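Ankyrin-repeat protein B (PDB 5K34) hijacks the host ubiquitin-proteasome system as an F-box effector of Legionella pneumophila, whose ankyrin domain, the part in this chain, probably binds partner proteins. Local coordinates at residues A[53-66]-A[99-113]. Numbering follows the deposited sequence. Where two conformers were deposited one is given.
Sequences IEGKAYQTANYLWR and EKKQIRALIRGMQEE. With SO4 (sulfate ion), chain C.
Arg-66 and Trp-65 converge on the carboxylate of Glu-113. Arg-66 grips it end-on in a salt bridge, NH1 to OE1 and NH2 to OE2, both at 3.1 Å and both close to the guanidinium plane; bends at chi2 and chi3 fold the arginine chain round to present that edge. Trp-65 NE1 donates to the same OE1 at 2.9 Å, nearly in its ring plane, and reaches the oxygen from the face opposite to NH1, so OE1 is held from both sides. A second salt bridge lies at the other end, where Lys-56, with positive phi in the Schellman motif that ends helix 48-54, brings NZ to Glu-99 OE2 (3.0 Å) from above the carboxylate plane. A water bridges NZ to Glu-99 OE1, which also accepts from Lys-96 N.

The axes of segments 58-66 and 99-112 run nearly parallel, 12° apart, consistent with the stacked helices of an ankyrin domain. The indole carries much of the apolar packing between them. With CG anti to the backbone N (chi1 174°), Trp-65 reaches across to helix 97-112 and takes Met-110 CG over its six-membered ring, 3.7 Å from the centroid; SD sits farther off above that face, a longer Met-aromatic contact. Leu-106 CD1 lies 3.7 Å from Tyr-58 CD1. The phenol end rests on Ile-103, Tyr-58 CZ to Ile-103 CG1 3.7 Å, and its OH hydrogen-bonds to Gln-89 of helix 82-91.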
ATOM      1  N   ILE A  53       1.888   1.436   3.517  1.00  6.37           N
ATOM      2  CA  ILE A  53       1.374   1.361   4.893  1.00  6.73           C
ATOM      3  C   ILE A  53       2.487   0.994   5.868  1.00  7.27           C
ATOM      4  O   ILE A  53       2.692   1.674   6.883  1.00  7.49           O
ATOM      5  CB  ILE A  53       0.201   0.356   4.967  1.00  7.71           C
ATOM      6  CG1 ILE A  53      -1.009   0.931   4.239  1.00  7.79           C
ATOM      7  CG2 ILE A  53      -0.118   0.023   6.443  1.00  7.84           C
ATOM      8  CD1 ILE A  53      -2.062  -0.129   3.906  1.00  8.95           C
ATOM      9  N   GLU A  54       3.262  -0.057   5.569  1.00  7.39           N
ATOM     10  CA  GLU A  54       4.254  -0.481   6.569  1.00  8.01           C
ATOM     11  C   GLU A  54       5.368   0.521   6.710  1.00  8.19           C
ATOM     12  O   GLU A  54       5.996   0.590   7.788  1.00 10.12           O
ATOM     13  CB  GLU A  54       4.833  -1.864   6.254  1.00  9.06           C
ATOM     14  CG  GLU A  54       5.782  -1.907   5.087  1.00  9.03           C
ATOM     15  CD  GLU A  54       6.182  -3.328   4.706  1.00  9.24           C
ATOM     16  OE1 GLU A  54       5.856  -4.289   5.445  1.00  9.28           O
ATOM     17  OE2 GLU A  54       6.767  -3.487   3.610  1.00  8.87           O
ATOM     18  N   GLY A  55       5.651   1.357   5.708  1.00  7.78           N
ATOM     19  CA  GLY A  55       6.647   2.420   5.806  1.00  8.15           C
ATOM     20  C   GLY A  55       6.104   3.685   6.430  1.00  7.56           C
ATOM     21  O   GLY A  55       6.855   4.667   6.499  1.00  8.54           O
ATOM     22  N   LYS A  56       4.841   3.698   6.854  1.00  7.30           N
ATOM     23  CA  LYS A  56       4.188   4.909   7.370  1.00  7.72           C
ATOM     24  C   LYS A  56       4.148   5.997   6.328  1.00  7.66           C
ATOM     25  O   LYS A  56       4.089   7.207   6.618  1.00  8.61           O
ATOM     26  CB  LYS A  56       4.852   5.408   8.667  1.00  9.41           C
ATOM     27  CG  LYS A  56       4.941   4.342   9.754  1.00 12.22           C
ATOM     28  CD  LYS A  56       5.362   4.883  11.099  1.00 16.82           C
ATOM     29  CE  LYS A  56       6.711   5.568  11.048  1.00 22.55           C
ATOM     30  NZ  LYS A  56       7.097   5.939  12.457  1.00 29.71           N
ATOM     31  N   ALA A  57       4.106   5.582   5.058  1.00  7.05           N
ATOM     32  CA  ALA A  57       4.087   6.499   3.911  1.00  7.00           C
ATOM     33  C   ALA A  57       2.626   6.786   3.578  1.00  6.88           C
ATOM     34  O   ALA A  57       2.110   6.404   2.532  1.00  7.09           O
ATOM     35  CB  ALA A  57       4.839   5.845   2.727  1.00  7.52           C
ATOM     36  N   TYR A  58       1.946   7.477   4.506  1.00  6.53           N
ATOM     37  CA  TYR A  58       0.490   7.520   4.421  1.00  6.85           C
ATOM     38  C   TYR A  58      -0.038   8.361   3.260  1.00  6.55           C
ATOM     39  O   TYR A  58      -1.086   8.044   2.720  1.00  6.78           O
ATOM     40  CB  TYR A  58      -0.144   7.900   5.781  1.00  7.74           C
ATOM     41  CG  TYR A  58       0.197   6.898   6.848  1.00  7.69           C
ATOM     42  CD1 TYR A  58      -0.198   5.560   6.743  1.00  8.09           C
ATOM     43  CD2 TYR A  58       0.885   7.265   7.972  1.00  8.91           C
ATOM     44  CE1 TYR A  58       0.124   4.620   7.710  1.00  8.45           C
ATOM     45  CE2 TYR A  58       1.193   6.340   8.978  1.00  8.89           C
ATOM     46  CZ  TYR A  58       0.828   5.039   8.823  1.00  8.38           C
ATOM     47  OH  TYR A  58       1.207   4.150   9.812  1.00  9.74           O
ATOM     48  N   GLN A  59       0.721   9.378   2.858  1.00  6.31           N
ATOM     49  CA  GLN A  59       0.289  10.147   1.663  1.00  6.30           C
ATOM     50  C   GLN A  59       0.388   9.297   0.371  1.00  6.88           C
ATOM     51  O   GLN A  59      -0.563   9.367  -0.420  1.00  7.10           O
ATOM     52  CB  GLN A  59       1.064  11.448   1.507  1.00  7.13           C
ATOM     53  CG  GLN A  59       1.041  12.357   2.746  1.00  7.90           C
ATOM     54  CD  GLN A  59       2.280  12.227   3.596  1.00  7.56           C
ATOM     55  OE1 GLN A  59       2.702  11.091   3.925  1.00  7.81           O
ATOM     56  NE2 GLN A  59       2.912  13.335   3.944  1.00  8.42           N
ATOM     57  N   THR A  60       1.394   8.483   0.265  1.00  6.29           N
ATOM     58  CA  THR A  60       1.505   7.588  -0.865  1.00  6.32           C
ATOM     59  C   THR A  60       0.385   6.531  -0.815  1.00  6.14           C
ATOM     60  O   THR A  60      -0.209   6.197  -1.824  1.00  6.81           O
ATOM     61  CB  THR A  60       2.896   6.945  -0.902  1.00  6.72           C
ATOM     62  OG1 THR A  60       3.864   7.966  -1.172  1.00  7.15           O
ATOM     63  CG2 THR A  60       3.004   5.876  -2.014  1.00  7.50           C
ATOM     64  N   ALA A  61       0.106   6.006   0.371  1.00  6.32           N
ATOM     65  CA  ALA A  61      -0.997   5.034   0.523  1.00  6.24           C
ATOM     66  C   ALA A  61      -2.329   5.648   0.098  1.00  6.44           C
ATOM     67  O   ALA A  61      -3.123   5.026  -0.596  1.00  7.09           O
ATOM     68  CB  ALA A  61      -1.094   4.550   1.958  1.00  7.18           C
ATOM     69  N   ASN A  62      -2.586   6.894   0.536  1.00  6.74           N
ATOM     70  CA  ASN A  62      -3.787   7.614   0.152  1.00  7.22           C
ATOM     71  C   ASN A  62      -3.875   7.795  -1.354  1.00  7.28           C
ATOM     72  O   ASN A  62      -4.925   7.559  -1.967  1.00  8.19           O
ATOM     73  CB  ASN A  62      -3.888   8.964   0.853  1.00  8.52           C
ATOM     74  CG  ASN A  62      -4.500   8.898   2.245  1.00 11.52           C
ATOM     75  OD1 ASN A  62      -3.812   9.014   3.298  1.00 13.06           O
ATOM     76  ND2 ASN A  62      -5.798   8.708   2.287  1.00 12.26           N
ATOM     77  N   TYR A  63      -2.774   8.218  -1.981  1.00  7.16           N
ATOM     78  CA  TYR A  63      -2.766   8.390  -3.434  1.00  7.34           C
ATOM     79  C   TYR A  63      -3.105   7.091  -4.125  1.00  7.58           C
ATOM     80  O   TYR A  63      -3.931   7.060  -5.048  1.00  8.37           O
ATOM     81  CB  TYR A  63      -1.405   8.939  -3.881  1.00  7.86           C
ATOM     82  CG  TYR A  63      -1.263   8.980  -5.347  1.00  7.77           C
ATOM     83  CD1 TYR A  63      -0.760   7.895  -6.045  1.00  8.69           C
ATOM     84  CD2 TYR A  63      -1.634  10.121  -6.090  1.00  8.99           C
ATOM     85  CE1 TYR A  63      -0.607   7.908  -7.436  1.00  9.88           C
ATOM     86  CE2 TYR A  63      -1.509  10.144  -7.485  1.00  9.98           C
ATOM     87  CZ  TYR A  63      -0.993   9.047  -8.132  1.00 10.45           C
ATOM     88  OH  TYR A  63      -0.846   9.088  -9.518  1.00 12.28           O
ATOM     89  N   LEU A  64      -2.428   6.004  -3.725  1.00  7.42           N
ATOM     90  CA  LEU A  64      -2.647   4.720  -4.382  1.00  7.27           C
ATOM     91  C   LEU A  64      -4.123   4.277  -4.217  1.00  7.07           C
ATOM     92  O   LEU A  64      -4.731   3.798  -5.201  1.00  7.63           O
ATOM     93  CB  LEU A  64      -1.687   3.653  -3.797  1.00  7.53           C
ATOM     94  CG  LEU A  64      -0.218   3.854  -4.236  1.00  7.68           C
ATOM     95  CD1 LEU A  64       0.685   2.944  -3.415  1.00  8.16           C
ATOM     96  CD2 LEU A  64      -0.008   3.568  -5.716  1.00  9.11           C
ATOM     97  N   TRP A  65      -4.625   4.388  -2.999  1.00  7.02           N
ATOM     98  CA  TRP A  65      -6.006   4.001  -2.704  1.00  7.57           C
ATOM     99  C   TRP A  65      -6.988   4.805  -3.540  1.00  8.03           C
ATOM    100  O   TRP A  65      -7.976   4.244  -4.064  1.00  8.43           O
ATOM    101  CB  TRP A  65      -6.279   4.224  -1.213  1.00  8.03           C
ATOM    102  CG  TRP A  65      -7.723   3.995  -0.855  1.00  7.75           C
ATOM    103  CD1 TRP A  65      -8.644   4.987  -0.565  1.00  8.61           C
ATOM    104  CD2 TRP A  65      -8.445   2.765  -0.913  1.00  7.54           C
ATOM    105  NE1 TRP A  65      -9.883   4.403  -0.368  1.00  8.98           N
ATOM    106  CE2 TRP A  65      -9.792   3.062  -0.599  1.00  7.92           C
ATOM    107  CE3 TRP A  65      -8.087   1.440  -1.143  1.00  8.25           C
ATOM    108  CZ2 TRP A  65     -10.791   2.075  -0.536  1.00  8.68           C
ATOM    109  CZ3 TRP A  65      -9.082   0.456  -1.082  1.00  8.81           C
ATOM    110  CH2 TRP A  65     -10.409   0.789  -0.770  1.00  9.23           C
ATOM    111  N   ARG A  66      -6.740   6.088  -3.724  1.00  8.71           N
ATOM    112  CA  ARG A  66      -7.670   6.961  -4.453  1.00 10.22           C
ATOM    113  C   ARG A  66      -7.577   6.745  -5.956  1.00 10.91           C
ATOM    114  O   ARG A  66      -8.632   6.783  -6.634  1.00 12.67           O
ATOM    115  CB  ARG A  66      -7.348   8.419  -4.085  1.00 11.86           C
ATOM    116  CG  ARG A  66      -8.330   9.463  -4.621  1.00 14.91           C
ATOM    117  CD  ARG A  66      -9.799   9.241  -4.178  1.00 19.26           C
ATOM    118  NE  ARG A  66     -10.034   9.403  -2.731  1.00 22.79           N
ATOM    119  CZ  ARG A  66     -10.684   8.517  -1.962  1.00 25.07           C
ATOM    120  NH1 ARG A  66     -11.188   7.423  -2.509  1.00 25.13           N
ATOM    121  NH2 ARG A  66     -10.801   8.734  -0.663  1.00 29.16           N
ATOM    122  N   GLU A  99       0.011   9.800  13.733  1.00 13.43           N
ATOM    123  CA  GLU A  99       0.029   8.623  12.885  1.00 12.31           C
ATOM    124  C   GLU A  99      -1.262   7.827  13.031  1.00 10.85           C
ATOM    125  O   GLU A  99      -1.846   7.388  12.031  1.00 10.53           O
ATOM    126  CB  GLU A  99       1.209   7.724  13.211  1.00 14.45           C
ATOM    127  CG  GLU A  99       2.554   8.323  12.793  1.00 18.76           C
ATOM    128  CD  GLU A  99       3.756   7.642  13.498  1.00 24.36           C
ATOM    129  OE1 GLU A  99       3.589   6.959  14.586  1.00 24.74           O
ATOM    130  OE2 GLU A  99       4.907   7.846  13.025  1.00 27.56           O
ATOM    131  N   LYS A 100      -1.728   7.641  14.270  1.00 10.92           N
ATOM    132  CA  LYS A 100      -2.919   6.892  14.489  1.00 10.59           C
ATOM    133  C   LYS A 100      -4.158   7.540  13.847  1.00  9.78           C
ATOM    134  O   LYS A 100      -5.054   6.862  13.388  1.00  9.86           O
ATOM    135  CB  LYS A 100      -3.141   6.675  15.987  1.00 11.81           C
ATOM    136  CG  LYS A 100      -2.185   5.615  16.539  1.00 13.66           C
ATOM    137  CD  LYS A 100      -2.154   5.599  18.055  1.00 17.33           C
ATOM    138  CE  LYS A 100      -3.431   5.203  18.664  1.00 17.88           C
ATOM    139  NZ  LYS A 100      -3.050   4.822  20.052  1.00 21.37           N
ATOM    140  N   LYS A 101      -4.206   8.893  13.836  1.00 10.60           N
ATOM    141  CA  LYS A 101      -5.341   9.579  13.167  1.00 10.94           C
ATOM    142  C   LYS A 101      -5.341   9.277  11.656  1.00  9.23           C
ATOM    143  O   LYS A 101      -6.362   9.042  11.032  1.00  9.85           O
ATOM    144  CB  LYS A 101      -5.166  11.093  13.381  1.00 14.46           C
ATOM    145  CG  LYS A 101      -5.578  11.485  14.792  1.00 21.36           C
ATOM    146  CD  LYS A 101      -7.064  11.220  14.968  1.00 31.62           C
ATOM    147  CE  LYS A 101      -7.753  11.944  16.136  1.00 40.15           C
ATOM    148  NZ  LYS A 101      -9.218  11.661  16.014  1.00 41.39           N
ATOM    149  N   GLN A 102      -4.164   9.281  11.094  1.00  8.78           N
ATOM    150  CA  GLN A 102      -4.039   8.929   9.646  0.50  9.12           C
ATOM    151  C   GLN A 102      -4.406   7.470   9.362  1.00  8.27           C
ATOM    152  O   GLN A 102      -5.067   7.150   8.335  1.00  8.33           O
ATOM    153  CB  GLN A 102      -2.669   9.206   9.093  0.50 10.42           C
ATOM    154  CG  GLN A 102      -2.653   8.853   7.620  0.50 13.45           C
ATOM    155  CD  GLN A 102      -3.723   9.583   6.791  0.50 14.21           C
ATOM    156  OE1 GLN A 102      -4.751   8.996   6.232  0.50 11.25           O
ATOM    157  NE2 GLN A 102      -3.467  10.873   6.664  0.50 16.79           N
ATOM    158  N   ILE A 103      -4.024   6.589  10.305  1.00  8.26           N
ATOM    159  CA  ILE A 103      -4.327   5.176  10.173  1.00  8.37           C
ATOM    160  C   ILE A 103      -5.837   4.961  10.250  1.00  8.50           C
ATOM    161  O   ILE A 103      -6.427   4.264   9.400  1.00  8.50           O
ATOM    162  CB  ILE A 103      -3.583   4.382  11.275  1.00  8.53           C
ATOM    163  CG1 ILE A 103      -2.105   4.368  10.993  1.00  9.11           C
ATOM    164  CG2 ILE A 103      -4.137   2.966  11.371  1.00  9.20           C
ATOM    165  CD1 ILE A 103      -1.247   4.031  12.238  1.00 10.09           C
ATOM    166  N   ARG A 104      -6.457   5.585  11.231  1.00  9.18           N
ATOM    167  CA  ARG A 104      -7.869   5.473  11.393  1.00  9.66           C
ATOM    168  C   ARG A 104      -8.641   5.967  10.173  1.00  8.80           C
ATOM    169  O   ARG A 104      -9.637   5.360   9.732  1.00  9.49           O
ATOM    170  CB  ARG A 104      -8.272   6.238  12.668  1.00 13.36           C
ATOM    171  CG  ARG A 104      -8.199   5.445  13.959  1.00 21.13           C
ATOM    172  CD  ARG A 104      -8.890   6.112  15.201  1.00 29.35           C
ATOM    173  NE  ARG A 104      -8.683   5.287  16.427  1.00 36.33           N
ATOM    174  CZ  ARG A 104      -7.714   5.441  17.339  1.00 38.64           C
ATOM    175  NH1 ARG A 104      -6.842   6.430  17.236  1.00 45.19           N
ATOM    176  NH2 ARG A 104      -7.628   4.605  18.385  1.00 39.19           N
ATOM    177  N   ALA A 105      -8.207   7.091   9.613  1.00  8.47           N
ATOM    178  CA  ALA A 105      -8.865   7.651   8.429  1.00  8.41           C
ATOM    179  C   ALA A 105      -8.743   6.695   7.225  1.00  7.53           C
ATOM    180  O   ALA A 105      -9.716   6.559   6.456  1.00  8.28           O
ATOM    181  CB  ALA A 105      -8.267   9.007   8.104  1.00  9.50           C
ATOM    182  N   LEU A 106      -7.590   6.056   7.066  1.00  7.16           N
ATOM    183  CA  LEU A 106      -7.414   5.085   5.973  1.00  7.79           C
ATOM    184  C   LEU A 106      -8.274   3.830   6.214  1.00  7.12           C
ATOM    185  O   LEU A 106      -8.892   3.363   5.235  1.00  7.77           O
ATOM    186  CB  LEU A 106      -5.936   4.714   5.816  1.00  8.46           C
ATOM    187  CG  LEU A 106      -5.073   5.696   5.093  1.00  9.89           C
ATOM    188  CD1 LEU A 106      -3.602   5.518   5.378  1.00 11.42           C
ATOM    189  CD2 LEU A 106      -5.313   5.609   3.578  1.00 12.74           C
ATOM    190  N   ILE A 107      -8.330   3.325   7.424  1.00  7.06           N
ATOM    191  CA  ILE A 107      -9.210   2.191   7.717  1.00  7.51           C
ATOM    192  C   ILE A 107     -10.640   2.527   7.379  1.00  7.67           C
ATOM    193  O   ILE A 107     -11.348   1.763   6.720  1.00  8.03           O
ATOM    194  CB  ILE A 107      -9.096   1.733   9.177  1.00  7.79           C
ATOM    195  CG1 ILE A 107      -7.691   1.173   9.458  1.00  8.75           C
ATOM    196  CG2 ILE A 107     -10.175   0.695   9.491  1.00  8.33           C
ATOM    197  CD1 ILE A 107      -7.375   1.053  10.919  1.00  8.80           C
ATOM    198  N   ARG A 108     -11.071   3.708   7.801  1.00  8.03           N
ATOM    199  CA  ARG A 108     -12.433   4.131   7.570  1.00  9.01           C
ATOM    200  C   ARG A 108     -12.746   4.237   6.120  1.00  8.18           C
ATOM    201  O   ARG A 108     -13.786   3.747   5.619  1.00  8.89           O
ATOM    202  CB  ARG A 108     -12.674   5.458   8.324  1.00 10.93           C
ATOM    203  CG  ARG A 108     -14.119   5.940   8.176  1.00 13.58           C
ATOM    204  CD  ARG A 108     -14.305   7.385   8.615  1.00 17.43           C
ATOM    205  NE  ARG A 108     -13.536   8.277   7.726  1.00 21.78           N
ATOM    206  CZ  ARG A 108     -13.752   8.507   6.413  1.00 29.50           C
ATOM    207  NH1 ARG A 108     -14.774   7.976   5.698  1.00 25.74           N
ATOM    208  NH2 ARG A 108     -12.900   9.319   5.771  1.00 40.14           N
ATOM    209  N   GLY A 109     -11.862   4.870   5.357  1.00  8.21           N
ATOM    210  CA  GLY A 109     -12.083   4.985   3.956  1.00  7.84           C
ATOM    211  C   GLY A 109     -12.151   3.617   3.282  1.00  8.11           C
ATOM    212  O   GLY A 109     -13.042   3.358   2.455  1.00  9.31           O
ATOM    213  N   MET A 110     -11.237   2.716   3.609  1.00  7.37           N
ATOM    214  CA  MET A 110     -11.231   1.415   2.989  1.00  7.47           C
ATOM    215  C   MET A 110     -12.456   0.582   3.363  1.00  7.16           C
ATOM    216  O   MET A 110     -12.986  -0.098   2.472  1.00  8.02           O
ATOM    217  CB  MET A 110      -9.974   0.653   3.367  1.00  9.00           C
ATOM    218  CG  MET A 110      -8.708   1.266   2.723  1.00  9.77           C
ATOM    219  SD  MET A 110      -7.217   0.378   3.229  1.00 10.80           S
ATOM    220  CE  MET A 110      -5.974   1.417   2.492  1.00 11.68           C
ATOM    221  N   GLN A 111     -12.896   0.625   4.614  1.00  7.16           N
ATOM    222  CA  GLN A 111     -14.036  -0.194   5.016  1.00  6.94           C
ATOM    223  C   GLN A 111     -15.358   0.386   4.540  1.00  7.00           C
ATOM    224  O   GLN A 111     -16.306  -0.355   4.263  1.00  7.65           O
ATOM    225  CB  GLN A 111     -14.058  -0.350   6.519  1.00  6.90           C
ATOM    226  CG  GLN A 111     -12.919  -1.188   7.063  1.00  6.98           C
ATOM    227  CD  GLN A 111     -13.139  -1.576   8.503  1.00  7.65           C
ATOM    228  OE1 GLN A 111     -13.473  -0.743   9.322  1.00  8.31           O
ATOM    229  NE2 GLN A 111     -12.982  -2.864   8.819  1.00  8.24           N
ATOM    230  N   GLU A 112     -15.455   1.709   4.481  1.00  6.78           N
ATOM    231  CA  GLU A 112     -16.778   2.383   4.382  1.00  7.29           C
ATOM    232  C   GLU A 112     -17.058   3.034   3.058  1.00  7.80           C
ATOM    233  O   GLU A 112     -18.240   3.214   2.710  1.00  8.70           O
ATOM    234  CB  GLU A 112     -16.988   3.363   5.544  1.00  8.06           C
ATOM    235  CG  GLU A 112     -16.803   2.648   6.876  1.00  8.67           C
ATOM    236  CD  GLU A 112     -17.066   3.485   8.113  1.00  8.81           C
ATOM    237  OE1 GLU A 112     -17.912   4.411   8.077  1.00  9.57           O
ATOM    238  OE2 GLU A 112     -16.490   3.141   9.167  1.00 10.45           O
ATOM    239  N   GLU A 113     -16.049   3.452   2.296  1.00  8.24           N
ATOM    240  CA  GLU A 113     -16.297   4.121   1.000  1.00  9.16           C
ATOM    241  C   GLU A 113     -16.988   3.202  -0.008  1.00  8.96           C
ATOM    242  O   GLU A 113     -16.906   1.974   0.006  1.00  9.31           O
ATOM    243  CB  GLU A 113     -14.990   4.645   0.396  1.00 10.13           C
ATOM    244  CG  GLU A 113     -14.522   5.914   1.093  1.00 10.61           C
ATOM    245  CD  GLU A 113     -13.094   6.328   0.700  1.00 11.92           C
ATOM    246  OE1 GLU A 113     -12.448   5.756  -0.212  1.00 13.13           O
ATOM    247  OE2 GLU A 113     -12.635   7.302   1.369  1.00 14.11           O
TER
HETATM  248  S   SO4 C 202       7.026  12.480   5.212  0.80 20.72           S
HETATM  249  O1  SO4 C 202       8.035  13.595   5.244  1.00 23.79           O
HETATM  250  O2  SO4 C 202       7.576  11.274   4.421  1.00 22.50           O
HETATM  251  O3  SO4 C 202       6.621  12.088   6.595  1.00 25.25           O
HETATM  252  O4  SO4 C 202       5.716  12.938   4.674  1.00 18.50           O
HETATM  253  O   HOH W   1       6.085   5.493  15.163  1.00 30.74           O